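Local coordinates for protein DNA polymerase (Pyrobaculum calidifontis, PDB 5MDN) that probably catalyses template-directed DNA synthesis, adding deoxyribonucleotides to a growing strand as a family B polymerase of a hyperthermophilic archaeon, at residues Asp625-Val633 with Leu672-Thr680. Residues are numbered along the deposited sequence; the frame is centred on the assembly and turned at random.
Sequences DWCELAKEV and LDDLIIWKT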
loop_
_atom_site.group_PDB
_atom_site.type_symbol
_atom_site.label_atom_id
_atom_site.label_comp_id
_atom_site.label_asym_id
_atom_site.label_seq_id
_atom_site.Cartn_x
_atom_site.Cartn_y
_atom_site.Cartn_z
ATOM N N ASP A 625 12.044 16.849 -11.421
ATOM C CA ASP A 625 12.510 18.020 -10.692
ATOM C C ASP A 625 11.970 19.291 -11.334
ATOM O O ASP A 625 12.704 20.258 -11.546
ATOM C CB ASP A 625 14.042 18.041 -10.631
ATOM C CG ASP A 625 14.684 18.042 -12.005
ATOM O OD1 ASP A 625 13.986 17.686 -12.976
ATOM O OD2 ASP A 625 15.881 18.390 -12.112
ATOM N N TRP A 626 10.679 19.282 -11.648
ATOM C CA TRP A 626 10.035 20.446 -12.229
ATOM C C TRP A 626 9.499 21.369 -11.142
ATOM O O TRP A 626 9.454 21.029 -9.958
ATOM C CB TRP A 626 8.891 20.065 -13.156
ATOM C CG TRP A 626 9.292 19.372 -14.402
ATOM C CD1 TRP A 626 10.518 19.387 -15.001
ATOM C CD2 TRP A 626 8.416 18.660 -15.276
ATOM N NE1 TRP A 626 10.474 18.656 -16.172
ATOM C CE2 TRP A 626 9.191 18.211 -16.363
ATOM C CE3 TRP A 626 7.057 18.333 -15.233
ATOM C CZ2 TRP A 626 8.651 17.456 -17.405
ATOM C CZ3 TRP A 626 6.529 17.589 -16.268
ATOM C CH2 TRP A 626 7.314 17.148 -17.340
ATOM N N CYS A 627 9.109 22.569 -11.566
ATOM C CA CYS A 627 8.332 23.462 -10.725
ATOM C C CYS A 627 6.848 23.115 -10.832
ATOM O O CYS A 627 6.424 22.338 -11.693
ATOM C CB CYS A 627 8.567 24.916 -11.129
ATOM S SG CYS A 627 7.997 25.327 -12.801
ATOM N N GLU A 628 6.049 23.704 -9.940
ATOM C CA GLU A 628 4.624 23.394 -9.913
ATOM C C GLU A 628 3.866 24.021 -11.076
ATOM O O GLU A 628 2.744 23.595 -11.367
ATOM C CB GLU A 628 4.011 23.831 -8.583
ATOM C CG GLU A 628 4.627 23.142 -7.378
ATOM C CD GLU A 628 4.409 21.638 -7.399
ATOM O OE1 GLU A 628 3.310 21.201 -7.797
ATOM O OE2 GLU A 628 5.339 20.892 -7.027
ATOM N N LEU A 629 4.449 25.015 -11.750
ATOM C CA LEU A 629 3.840 25.517 -12.977
ATOM C C LEU A 629 4.009 24.517 -14.116
ATOM O O LEU A 629 3.089 24.321 -14.919
ATOM C CB LEU A 629 4.444 26.870 -13.351
ATOM C CG LEU A 629 3.935 27.487 -14.655
ATOM C CD1 LEU A 629 2.425 27.668 -14.608
ATOM C CD2 LEU A 629 4.627 28.814 -14.934
ATOM N N ALA A 630 5.181 23.882 -14.204
ATOM C CA ALA A 630 5.392 22.846 -15.211
ATOM C C ALA A 630 4.435 21.678 -15.006
ATOM O O ALA A 630 3.962 21.074 -15.977
ATOM C CB ALA A 630 6.842 22.368 -15.178
ATOM N N LYS A 631 4.148 21.337 -13.747
ATOM C CA LYS A 631 3.170 20.293 -13.462
ATOM C C LYS A 631 1.774 20.715 -13.906
ATOM O O LYS A 631 1.024 19.908 -14.469
ATOM C CB LYS A 631 3.174 19.963 -11.969
ATOM C CG LYS A 631 4.472 19.366 -11.450
ATOM C CD LYS A 631 4.290 17.910 -11.047
ATOM C CE LYS A 631 5.426 17.437 -10.154
ATOM N NZ LYS A 631 5.471 18.205 -8.877
ATOM N N GLU A 632 1.405 21.971 -13.643
ATOM C CA GLU A 632 0.106 22.475 -14.080
ATOM C C GLU A 632 -0.029 22.425 -15.598
ATOM O O GLU A 632 -1.089 22.056 -16.120
ATOM C CB GLU A 632 -0.089 23.906 -13.573
ATOM C CG GLU A 632 -1.477 24.487 -13.808
ATOM C CD GLU A 632 -2.564 23.711 -13.091
ATOM O OE1 GLU A 632 -2.290 23.185 -11.990
ATOM O OE2 GLU A 632 -3.693 23.633 -13.623
ATOM N N VAL A 633 1.030 22.795 -16.324
ATOM C CA VAL A 633 0.968 22.775 -17.785
ATOM C C VAL A 633 1.180 21.380 -18.362
ATOM O O VAL A 633 0.878 21.163 -19.542
ATOM C CB VAL A 633 1.953 23.776 -18.414
ATOM C CG1 VAL A 633 1.609 25.195 -17.976
ATOM C CG2 VAL A 633 3.385 23.427 -18.070
ATOM N N LEU A 672 4.172 33.702 -7.517
ATOM C CA LEU A 672 5.535 33.223 -7.320
ATOM C C LEU A 672 5.565 31.769 -6.867
ATOM O O LEU A 672 6.472 31.027 -7.258
ATOM C CB LEU A 672 6.266 34.108 -6.312
ATOM C CG LEU A 672 7.776 33.891 -6.208
ATOM C CD1 LEU A 672 8.474 34.414 -7.454
ATOM C CD2 LEU A 672 8.334 34.555 -4.960
ATOM N N ASP A 673 4.571 31.342 -6.080
ATOM C CA ASP A 673 4.523 29.966 -5.587
ATOM C C ASP A 673 4.655 28.951 -6.716
ATOM O O ASP A 673 5.268 27.891 -6.541
ATOM C CB ASP A 673 3.225 29.734 -4.814
ATOM C CG ASP A 673 3.144 30.564 -3.548
ATOM O OD1 ASP A 673 4.204 30.841 -2.948
ATOM O OD2 ASP A 673 2.022 30.937 -3.153
ATOM N N ASP A 674 4.080 29.253 -7.881
ATOM C CA ASP A 674 4.123 28.317 -8.998
ATOM C C ASP A 674 5.521 28.178 -9.593
ATOM O O ASP A 674 5.761 27.237 -10.357
ATOM C CB ASP A 674 3.134 28.753 -10.079
ATOM C CG ASP A 674 1.712 28.853 -9.560
ATOM O OD1 ASP A 674 1.265 27.919 -8.860
ATOM O OD2 ASP A 674 1.042 29.867 -9.850
ATOM N N LEU A 675 6.440 29.090 -9.274
ATOM C CA LEU A 675 7.783 29.057 -9.839
ATOM C C LEU A 675 8.801 28.329 -8.965
ATOM O O LEU A 675 9.927 28.103 -9.420
ATOM C CB LEU A 675 8.274 30.484 -10.108
ATOM C CG LEU A 675 7.426 31.331 -11.063
ATOM C CD1 LEU A 675 8.167 32.600 -11.449
ATOM C CD2 LEU A 675 7.038 30.536 -12.301
ATOM N N ILE A 676 8.445 27.961 -7.731
ATOM C CA ILE A 676 9.393 27.292 -6.843
ATOM C C ILE A 676 9.645 25.866 -7.317
ATOM O O ILE A 676 8.721 25.149 -7.726
ATOM C CB ILE A 676 8.893 27.321 -5.386
ATOM C CG1 ILE A 676 9.132 28.693 -4.749
ATOM C CG2 ILE A 676 9.556 26.235 -4.549
ATOM C CD1 ILE A 676 8.133 29.747 -5.089
ATOM N N ILE A 677 10.910 25.452 -7.265
ATOM C CA ILE A 677 11.342 24.109 -7.636
ATOM C C ILE A 677 11.829 23.407 -6.373
ATOM O O ILE A 677 12.766 23.878 -5.716
ATOM C CB ILE A 677 12.446 24.152 -8.705
ATOM C CG1 ILE A 677 11.997 25.003 -9.898
ATOM C CG2 ILE A 677 12.810 22.749 -9.153
ATOM C CD1 ILE A 677 13.102 25.306 -10.883
ATOM N N TRP A 678 11.197 22.285 -6.030
ATOM C CA TRP A 678 11.528 21.561 -4.808
ATOM C C TRP A 678 12.592 20.497 -5.051
ATOM O O TRP A 678 12.658 19.880 -6.118
ATOM C CB TRP A 678 10.306 20.861 -4.203
ATOM C CG TRP A 678 9.129 21.716 -3.872
ATOM C CD1 TRP A 678 7.898 21.663 -4.457
ATOM C CD2 TRP A 678 9.062 22.760 -2.894
ATOM N NE1 TRP A 678 7.063 22.593 -3.894
ATOM C CE2 TRP A 678 7.755 23.285 -2.935
ATOM C CE3 TRP A 678 9.978 23.302 -1.986
ATOM C CZ2 TRP A 678 7.340 24.323 -2.105
ATOM C CZ3 TRP A 678 9.564 24.332 -1.163
ATOM C CH2 TRP A 678 8.257 24.833 -1.229
ATOM N N LYS A 679 13.435 20.295 -4.040
ATOM C CA LYS A 679 14.290 19.119 -3.951
ATOM C C LYS A 679 14.510 18.841 -2.469
ATOM O O LYS A 679 14.714 19.772 -1.684
ATOM C CB LYS A 679 15.620 19.300 -4.689
ATOM C CG LYS A 679 16.304 17.979 -5.003
ATOM C CD LYS A 679 15.416 17.098 -5.873
ATOM C CE LYS A 679 15.905 15.656 -5.901
ATOM N NZ LYS A 679 15.700 14.970 -4.594
ATOM N N THR A 680 14.474 17.563 -2.093
ATOM C CA THR A 680 14.297 17.196 -0.693
ATOM C C THR A 680 15.590 16.965 0.084
ATOM O O THR A 680 15.534 16.923 1.317
ATOM C CB THR A 680 13.421 15.939 -0.590
ATOM O OG1 THR A 680 12.925 15.811 0.749
ATOM C CG2 THR A 680 14.218 14.694 -0.956
#
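Cys627 and Ile677 meet where the start of helix 628-643 runs past the loop 672-680, residues 625-629 and 674-678 running nearly antiparallel (168° apart). The tightly packed part centres on Cys627: its CB lies 3.6 Å from Ile677 CG1 and 3.4 Å from Ile676 O. SG, held between the backbone N and the carbonyl carbon (chi1 64°), turns back on its own helix as the N-cap and accepts from Ala630 N, with 3.5 Å between SG and that nitrogen. Two residues on, Leu629 N donates to Asp674 O at 2.9 Å, reaching a lone pair in the carbonyl plane, though the bond is bent (133° at the hydrogen). Leu629 and Leu675 point the same way, side by side, their CD2 methyls 4.0 Å apart. With an alanine in place of Cys627, Ala630 N would probably be left without its sulfur acceptor at the start of the helix. The other side is looser and more polar. Glu628, its chain bent at chi2, brings OE2 to the edge of the Trp678 ring, 3.7 Å from CD1, while the same oxygen pairs with exposed Lys631. Ile676 CG2 lies over one face of that indole, and His314 meets it edge-to-face. In the C-terminal part of the polymerase, probably the thumb of the family B fold, the contact joins the N-capped helix start to an extended segment beside strand 716-718, where Ile677 shares backbone bonding with Tyr716; helix 743-756 packs on Trp626, Leu675 and Ile677, and helix 647-666 meets Leu629 through Arg664.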